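Side-chain contacts in aldehyde dehydrogenase (Staphylococcus aureus, PDB 6K10), which oxidises 4,4'-diaponeurosporenal to 4,4'-diaponeurosporenoate with NAD+, a step in the synthesis of the carotenoid staphyloxanthin: residues L37-K42 with N162-A167; I30-E35 with A167-V172. The protein carries 1 engineered substitution. All blocks are in the same frame, centred on the assembly; numbering follows the deposited sequence.

From the N terminus, helix 30-46 comes first and supplies one side of both contacts. Its first turns, I30-E35, belong to interaction 2. Its middle, L37-K42, belongs to interaction 1. The chain then passes through helices and strands and returns at the C-terminal part of helix 151-164, where N162-A167 closes the loop of interaction 1. A few residues on, A167-V172 leads into strand 170-172 and closes the slightly longer loop of interaction 2. Interaction 1 thus lies within interaction 2 along the chain. The two share A167, and F165 packs on I170. Together they tie helix 30-46 to a helix-to-strand connection of the sheet.

Interaction 1. Residues L37-K42 with N162-A167; sequences LKKLSK and NETFDA
This contact joins the middle of helix 30-46 to the C-terminal part of helix 151-164 and the loop that follows. K39 and L40 meet T164 and F165. The F165 ring reaches toward the helix, with CG anti to its carbonyl carbon (chi1 -54°). Its far end meets L40. CZ lies 3.9 Å from the backbone N of L40, and CE2 lies 4.0 Å from L40 CD1. L40 CB sits in the ring plane at the edge. The leucine therefore meets the ring end with its CB and one methyl. The methyl CG2 of T164 covers one face of the same ring, 3.8 Å above the plane and over its centre. That methyl also touches K39, with CG2 3.8 Å from K39 CB. The two approaches are roughly at right angles. K39 runs past F165 in the opposite direction, and its chain bends at chi3 (62°). The bend brings CE to 3.4 Å from T164 O. K39 NZ is 4.0 Å from F165 CD1 and approaches the ring obliquely. The polar ends are tied within their own helices. K39 NZ is hydrogen-bonded to Q36 OE1, and T164 OG1 to L160 O. On the inner side, L40 also packs on F129 and I136 of helix 126-138 and on I78 of helix 63-89. Strands 141-145 and 170-172 are parallel neighbours joined through helix 151-164, a beta-alpha-beta crossover. The contact sets helix 30-46 against the C-terminal end of that crossover helix, in the Rossmann-like NAD-binding domain of aldehyde dehydrogenases.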
ATOM      1  N   LEU A  37      23.465   5.779   6.725  1.00 23.19           N
ATOM      2  CA  LEU A  37      23.721   4.783   5.691  1.00 24.23           C
ATOM      3  C   LEU A  37      25.215   4.517   5.542  1.00 28.35           C
ATOM      4  O   LEU A  37      25.631   3.365   5.378  1.00 30.25           O
ATOM      5  CB  LEU A  37      23.108   5.239   4.369  1.00 23.43           C
ATOM      6  CG  LEU A  37      21.577   5.239   4.344  1.00 23.28           C
ATOM      7  CD1 LEU A  37      21.062   6.032   3.154  1.00 25.57           C
ATOM      8  CD2 LEU A  37      21.039   3.816   4.315  1.00 23.51           C
ATOM      9  N   LYS A  38      26.037   5.571   5.599  1.00 27.07           N
ATOM     10  CA  LYS A  38      27.487   5.383   5.602  1.00 26.15           C
ATOM     11  C   LYS A  38      27.918   4.505   6.766  1.00 25.73           C
ATOM     12  O   LYS A  38      28.681   3.548   6.591  1.00 27.83           O
ATOM     13  CB  LYS A  38      28.209   6.730   5.685  1.00 31.44           C
ATOM     14  CG  LYS A  38      27.869   7.717   4.600  1.00 36.48           C
ATOM     15  N   LYS A  39      27.450   4.835   7.971  1.00 25.86           N
ATOM     16  CA  LYS A  39      27.816   4.056   9.147  1.00 27.91           C
ATOM     17  C   LYS A  39      27.358   2.611   9.011  1.00 25.57           C
ATOM     18  O   LYS A  39      28.084   1.687   9.390  1.00 24.77           O
ATOM     19  CB  LYS A  39      27.225   4.701  10.402  1.00 30.80           C
ATOM     20  CG  LYS A  39      27.856   6.039  10.763  1.00 30.62           C
ATOM     21  CD  LYS A  39      26.959   6.836  11.696  1.00 35.13           C
ATOM     22  CE  LYS A  39      26.737   6.106  13.009  1.00 36.03           C
ATOM     23  NZ  LYS A  39      25.753   6.817  13.875  1.00 40.24           N
ATOM     24  N   LEU A  40      26.162   2.397   8.456  1.00 26.85           N
ATOM     25  CA  LEU A  40      25.675   1.039   8.236  1.00 22.81           C
ATOM     26  C   LEU A  40      26.598   0.268   7.300  1.00 24.33           C
ATOM     27  O   LEU A  40      26.927  -0.898   7.550  1.00 24.59           O
ATOM     28  CB  LEU A  40      24.256   1.076   7.670  1.00 23.39           C
ATOM     29  CG  LEU A  40      23.552  -0.277   7.543  1.00 25.46           C
ATOM     30  CD1 LEU A  40      23.432  -0.943   8.903  1.00 28.35           C
ATOM     31  CD2 LEU A  40      22.187  -0.116   6.894  1.00 24.23           C
ATOM     32  N   SER A  41      27.022   0.908   6.209  1.00 23.45           N
ATOM     33  CA  SER A  41      27.924   0.259   5.262  1.00 26.28           C
ATOM     34  C   SER A  41      29.269  -0.052   5.905  1.00 26.28           C
ATOM     35  O   SER A  41      29.778  -1.175   5.798  1.00 25.89           O
ATOM     36  CB  SER A  41      28.110   1.149   4.034  1.00 30.69           C
ATOM     37  OG  SER A  41      28.954   0.526   3.085  1.00 35.67           O
ATOM     38  N   LYS A  42      29.871   0.946   6.560  1.00 23.85           N
ATOM     39  CA  LYS A  42      31.127   0.732   7.272  1.00 24.34           C
ATOM     40  C   LYS A  42      30.996  -0.391   8.289  1.00 24.72           C
ATOM     41  O   LYS A  42      31.911  -1.207   8.458  1.00 23.60           O
ATOM     42  CB  LYS A  42      31.552   2.029   7.962  1.00 27.54           C
ATOM     43  CG  LYS A  42      32.483   1.837   9.148  1.00 32.23           C
ATOM     44  CD  LYS A  42      32.893   3.171   9.753  1.00 38.49           C
ATOM     45  CE  LYS A  42      33.347   3.007  11.196  1.00 42.04           C
ATOM     46  NZ  LYS A  42      33.703   4.315  11.810  1.00 45.21           N
ATOM     47  N   ASN A 162      24.098  -2.379  17.709  1.00 25.53           N
ATOM     48  CA  ASN A 162      24.286  -1.703  18.990  1.00 29.16           C
ATOM     49  C   ASN A 162      25.607  -0.948  19.054  1.00 32.79           C
ATOM     50  O   ASN A 162      25.701   0.078  19.737  1.00 32.90           O
ATOM     51  CB  ASN A 162      24.202  -2.709  20.138  1.00 26.37           C
ATOM     52  CG  ASN A 162      22.779  -3.138  20.433  1.00 27.28           C
ATOM     53  OD1 ASN A 162      22.549  -4.157  21.082  1.00 26.09           O
ATOM     54  ND2 ASN A 162      21.815  -2.355  19.960  1.00 27.14           N
ATOM     55  N   GLU A 163      26.636  -1.434  18.371  1.00 28.09           N
ATOM     56  CA  GLU A 163      27.923  -0.758  18.395  1.00 33.37           C
ATOM     57  C   GLU A 163      28.029   0.332  17.336  1.00 32.81           C
ATOM     58  O   GLU A 163      29.038   1.045  17.301  1.00 35.98           O
ATOM     59  CB  GLU A 163      29.048  -1.786  18.239  1.00 40.39           C
ATOM     60  CG  GLU A 163      29.009  -2.834  19.351  1.00 46.61           C
ATOM     61  CD  GLU A 163      30.304  -3.600  19.516  1.00 51.83           C
ATOM     62  OE1 GLU A 163      31.385  -2.979  19.448  1.00 54.59           O
ATOM     63  OE2 GLU A 163      30.232  -4.827  19.736  1.00 51.91           O
ATOM     64  N   THR A 164      27.001   0.500  16.504  1.00 30.23           N
ATOM     65  CA  THR A 164      26.981   1.516  15.458  1.00 29.73           C
ATOM     66  C   THR A 164      25.962   2.622  15.696  1.00 30.60           C
ATOM     67  O   THR A 164      26.257   3.787  15.422  1.00 33.76           O
ATOM     68  CB  THR A 164      26.706   0.865  14.095  1.00 28.69           C
ATOM     69  OG1 THR A 164      27.593  -0.244  13.905  1.00 27.98           O
ATOM     70  CG2 THR A 164      26.919   1.865  12.970  1.00 28.62           C
ATOM     71  N   PHE A 165      24.771   2.299  16.203  1.00 28.03           N
ATOM     72  CA  PHE A 165      23.701   3.272  16.371  1.00 25.03           C
ATOM     73  C   PHE A 165      23.226   3.313  17.818  1.00 25.38           C
ATOM     74  O   PHE A 165      23.382   2.350  18.572  1.00 24.75           O
ATOM     75  CB  PHE A 165      22.498   2.948  15.471  1.00 27.19           C
ATOM     76  CG  PHE A 165      22.843   2.783  14.022  1.00 25.92           C
ATOM     77  CD1 PHE A 165      23.085   3.887  13.223  1.00 27.13           C
ATOM     78  CD2 PHE A 165      22.906   1.522  13.453  1.00 27.65           C
ATOM     79  CE1 PHE A 165      23.395   3.734  11.886  1.00 27.32           C
ATOM     80  CE2 PHE A 165      23.216   1.363  12.118  1.00 28.30           C
ATOM     81  CZ  PHE A 165      23.460   2.470  11.333  1.00 29.75           C
ATOM     82  N   ASP A 166      22.624   4.443  18.194  1.00 26.52           N
ATOM     83  CA  ASP A 166      21.913   4.513  19.464  1.00 31.44           C
ATOM     84  C   ASP A 166      20.698   3.599  19.439  1.00 28.23           C
ATOM     85  O   ASP A 166      20.041   3.438  18.407  1.00 26.98           O
ATOM     86  CB  ASP A 166      21.463   5.941  19.764  1.00 37.60           C
ATOM     87  CG  ASP A 166      22.585   6.810  20.269  1.00 46.37           C
ATOM     88  OD1 ASP A 166      23.655   6.264  20.606  1.00 48.33           O
ATOM     89  OD2 ASP A 166      22.386   8.039  20.346  1.00 51.26           O
ATOM     90  N   ALA A 167      20.389   3.010  20.597  1.00 28.49           N
ATOM     91  CA  ALA A 167      19.264   2.086  20.672  1.00 30.12           C
ATOM     92  C   ALA A 167      17.937   2.788  20.418  1.00 30.89           C
ATOM     93  O   ALA A 167      16.967   2.145  19.999  1.00 31.82           O
ATOM     94  CB  ALA A 167      19.244   1.385  22.030  1.00 30.59           C
TER

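Interaction 2. Residues I30-E35 with A167-V172; sequences ISFRKE and ANYIEV
F32 and Y169 form a T-shaped pair, with the F32 edge directed at the Y169 face. The ring centroids are 5.3 Å apart and the planes stand at 78°. From CB, the Y169 side chain heads toward helix 30-46, with CG anti to the backbone N (chi1 175°). CB and CG stay clear of F32. The close approach begins further out. CE1 lies 3.8 Å from F32 CE1, near the plane of the phenylalanine ring. CZ is also 3.8 Å from F32 CE1. At the tip, OH lies 3.9 Å from that same carbon, a van der Waals neighbour. F32 CZ stands 4.0 Å above the centre of the tyrosine ring. The opposite face is covered by I170 CG1, 3.6 Å above the plane and offset toward the rim. The tyrosine ring is thus held between an aromatic edge and an aliphatic branch. F32 also touches F21 of helix 10-23, and Y169 touches I136 of helix 126-138. T27, in the loop before helix 30-46, touches both side chains. Y169 sits just ahead of strand 170-172, which pairs in parallel with strand 141-145, so the stack joins the start of helix 30-46 to that side of the sheet.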
ATOM      1  N   ILE A  30      18.011  15.158   5.807  1.00 26.30           N
ATOM      2  CA  ILE A  30      18.520  14.290   4.748  1.00 29.00           C
ATOM      3  C   ILE A  30      19.976  13.919   5.001  1.00 28.19           C
ATOM      4  O   ILE A  30      20.375  12.759   4.828  1.00 29.90           O
ATOM      5  CB  ILE A  30      18.330  14.974   3.380  1.00 32.26           C
ATOM      6  CG1 ILE A  30      16.841  15.075   3.035  1.00 30.81           C
ATOM      7  CG2 ILE A  30      19.097  14.248   2.295  1.00 30.55           C
ATOM      8  CD1 ILE A  30      16.050  13.818   3.335  1.00 32.59           C
ATOM      9  N   SER A  31      20.795  14.890   5.415  1.00 28.85           N
ATOM     10  CA  SER A  31      22.203  14.602   5.665  1.00 31.95           C
ATOM     11  C   SER A  31      22.384  13.670   6.856  1.00 29.96           C
ATOM     12  O   SER A  31      23.363  12.916   6.906  1.00 30.99           O
ATOM     13  CB  SER A  31      22.980  15.903   5.873  1.00 34.55           C
ATOM     14  OG  SER A  31      22.558  16.575   7.047  1.00 37.48           O
ATOM     15  N   PHE A  32      21.461  13.705   7.819  1.00 29.08           N
ATOM     16  CA  PHE A  32      21.475  12.715   8.893  1.00 27.23           C
ATOM     17  C   PHE A  32      21.283  11.311   8.336  1.00 24.81           C
ATOM     18  O   PHE A  32      22.021  10.383   8.685  1.00 25.07           O
ATOM     19  CB  PHE A  32      20.389  13.042   9.922  1.00 28.00           C
ATOM     20  CG  PHE A  32      20.189  11.972  10.965  1.00 28.72           C
ATOM     21  CD1 PHE A  32      19.289  10.936  10.759  1.00 30.99           C
ATOM     22  CD2 PHE A  32      20.899  12.005  12.154  1.00 31.38           C
ATOM     23  CE1 PHE A  32      19.104   9.956  11.714  1.00 28.20           C
ATOM     24  CE2 PHE A  32      20.716  11.027  13.115  1.00 30.13           C
ATOM     25  CZ  PHE A  32      19.819  10.002  12.895  1.00 27.63           C
ATOM     26  N   ARG A  33      20.286  11.140   7.464  1.00 25.50           N
ATOM     27  CA  ARG A  33      20.003   9.825   6.901  1.00 26.18           C
ATOM     28  C   ARG A  33      21.185   9.303   6.092  1.00 25.50           C
ATOM     29  O   ARG A  33      21.537   8.122   6.186  1.00 26.00           O
ATOM     30  CB  ARG A  33      18.747   9.895   6.036  1.00 27.00           C
ATOM     31  CG  ARG A  33      17.515  10.392   6.774  1.00 24.49           C
ATOM     32  CD  ARG A  33      16.292  10.347   5.871  1.00 25.37           C
ATOM     33  NE  ARG A  33      15.336  11.404   6.185  1.00 22.40           N
ATOM     34  CZ  ARG A  33      14.280  11.703   5.436  1.00 23.26           C
ATOM     35  NH1 ARG A  33      14.038  11.021   4.324  1.00 26.51           N
ATOM     36  NH2 ARG A  33      13.465  12.684   5.799  1.00 24.96           N
ATOM     37  N   LYS A  34      21.813  10.172   5.291  1.00 25.37           N
ATOM     38  CA  LYS A  34      22.982   9.758   4.520  1.00 26.48           C
ATOM     39  C   LYS A  34      24.105   9.274   5.427  1.00 27.60           C
ATOM     40  O   LYS A  34      24.790   8.295   5.109  1.00 28.60           O
ATOM     41  CB  LYS A  34      23.476  10.907   3.639  1.00 31.19           C
ATOM     42  CG  LYS A  34      22.809  10.985   2.281  1.00 36.95           C
ATOM     43  CD  LYS A  34      23.618  11.824   1.304  1.00 41.60           C
ATOM     44  N   GLU A  35      24.312   9.946   6.560  1.00 27.58           N
ATOM     45  CA  GLU A  35      25.396   9.556   7.454  1.00 30.02           C
ATOM     46  C   GLU A  35      25.123   8.202   8.098  1.00 29.48           C
ATOM     47  O   GLU A  35      26.044   7.397   8.275  1.00 27.81           O
ATOM     48  CB  GLU A  35      25.611  10.632   8.517  1.00 32.44           C
ATOM     49  CG  GLU A  35      26.707  10.302   9.514  1.00 37.49           C
ATOM     50  CD  GLU A  35      28.100  10.528   8.953  1.00 42.45           C
ATOM     51  OE1 GLU A  35      29.078  10.134   9.623  1.00 45.52           O
ATOM     52  OE2 GLU A  35      28.220  11.102   7.849  1.00 40.43           O
ATOM     53  N   ALA A 167      20.389   3.010  20.597  1.00 28.49           N
ATOM     54  CA  ALA A 167      19.264   2.086  20.672  1.00 30.12           C
ATOM     55  C   ALA A 167      17.937   2.788  20.418  1.00 30.89           C
ATOM     56  O   ALA A 167      16.967   2.145  19.999  1.00 31.82           O
ATOM     57  CB  ALA A 167      19.244   1.385  22.030  1.00 30.59           C
ATOM     58  N   ASN A 168      17.867   4.096  20.656  1.00 28.89           N
ATOM     59  CA  ASN A 168      16.639   4.834  20.387  1.00 31.61           C
ATOM     60  C   ASN A 168      16.505   5.254  18.928  1.00 25.88           C
ATOM     61  O   ASN A 168      15.505   5.884  18.570  1.00 24.82           O
ATOM     62  CB  ASN A 168      16.543   6.056  21.309  1.00 34.34           C
ATOM     63  CG  ASN A 168      17.765   6.951  21.234  1.00 38.53           C
ATOM     64  OD1 ASN A 168      18.344   7.158  20.170  1.00 40.48           O
ATOM     65  N   TYR A 169      17.482   4.927  18.081  1.00 24.21           N
ATOM     66  CA  TYR A 169      17.361   5.121  16.641  1.00 23.93           C
ATOM     67  C   TYR A 169      17.106   3.798  15.926  1.00 24.62           C
ATOM     68  O   TYR A 169      16.113   3.657  15.205  1.00 26.26           O
ATOM     69  CB  TYR A 169      18.620   5.806  16.085  1.00 20.07           C
ATOM     70  CG  TYR A 169      18.615   5.943  14.578  1.00 24.06           C
ATOM     71  CD1 TYR A 169      17.540   6.526  13.917  1.00 25.10           C
ATOM     72  CD2 TYR A 169      19.679   5.481  13.816  1.00 26.32           C
ATOM     73  CE1 TYR A 169      17.528   6.647  12.540  1.00 25.25           C
ATOM     74  CE2 TYR A 169      19.676   5.600  12.439  1.00 28.05           C
ATOM     75  CZ  TYR A 169      18.599   6.183  11.806  1.00 26.67           C
ATOM     76  OH  TYR A 169      18.595   6.301  10.435  1.00 24.39           O
ATOM     77  N   ILE A 170      17.994   2.824  16.112  1.00 21.74           N
ATOM     78  CA  ILE A 170      17.809   1.467  15.611  1.00 24.73           C
ATOM     79  C   ILE A 170      18.170   0.504  16.732  1.00 26.05           C
ATOM     80  O   ILE A 170      19.243   0.623  17.334  1.00 26.76           O
ATOM     81  CB  ILE A 170      18.664   1.183  14.360  1.00 24.64           C
ATOM     82  CG1 ILE A 170      18.326   2.162  13.234  1.00 25.95           C
ATOM     83  CG2 ILE A 170      18.451  -0.245  13.886  1.00 28.11           C
ATOM     84  CD1 ILE A 170      19.301   2.111  12.077  1.00 25.47           C
ATOM     85  N   GLU A 171      17.277  -0.441  17.013  1.00 22.91           N
ATOM     86  CA  GLU A 171      17.480  -1.410  18.079  1.00 24.71           C
ATOM     87  C   GLU A 171      17.099  -2.794  17.574  1.00 25.80           C
ATOM     88  O   GLU A 171      16.210  -2.939  16.731  1.00 26.72           O
ATOM     89  CB  GLU A 171      16.659  -1.046  19.329  1.00 27.01           C
ATOM     90  CG  GLU A 171      16.692  -2.065  20.470  1.00 26.27           C
ATOM     91  CD  GLU A 171      18.080  -2.282  21.056  1.00 27.97           C
ATOM     92  OE1 GLU A 171      18.309  -1.846  22.203  1.00 30.79           O
ATOM     93  OE2 GLU A 171      18.931  -2.910  20.391  1.00 28.19           O
ATOM     94  N   VAL A 172      17.787  -3.809  18.094  1.00 21.97           N
ATOM     95  CA  VAL A 172      17.539  -5.204  17.751  1.00 23.98           C
ATOM     96  C   VAL A 172      17.005  -5.920  18.982  1.00 27.66           C
ATOM     97  O   VAL A 172      17.605  -5.842  20.062  1.00 28.24           O
ATOM     98  CB  VAL A 172      18.812  -5.891  17.230  1.00 25.63           C
ATOM     99  CG1 VAL A 172      18.564  -7.376  17.026  1.00 21.59           C
ATOM    100  CG2 VAL A 172      19.272  -5.238  15.941  1.00 24.81           C
TER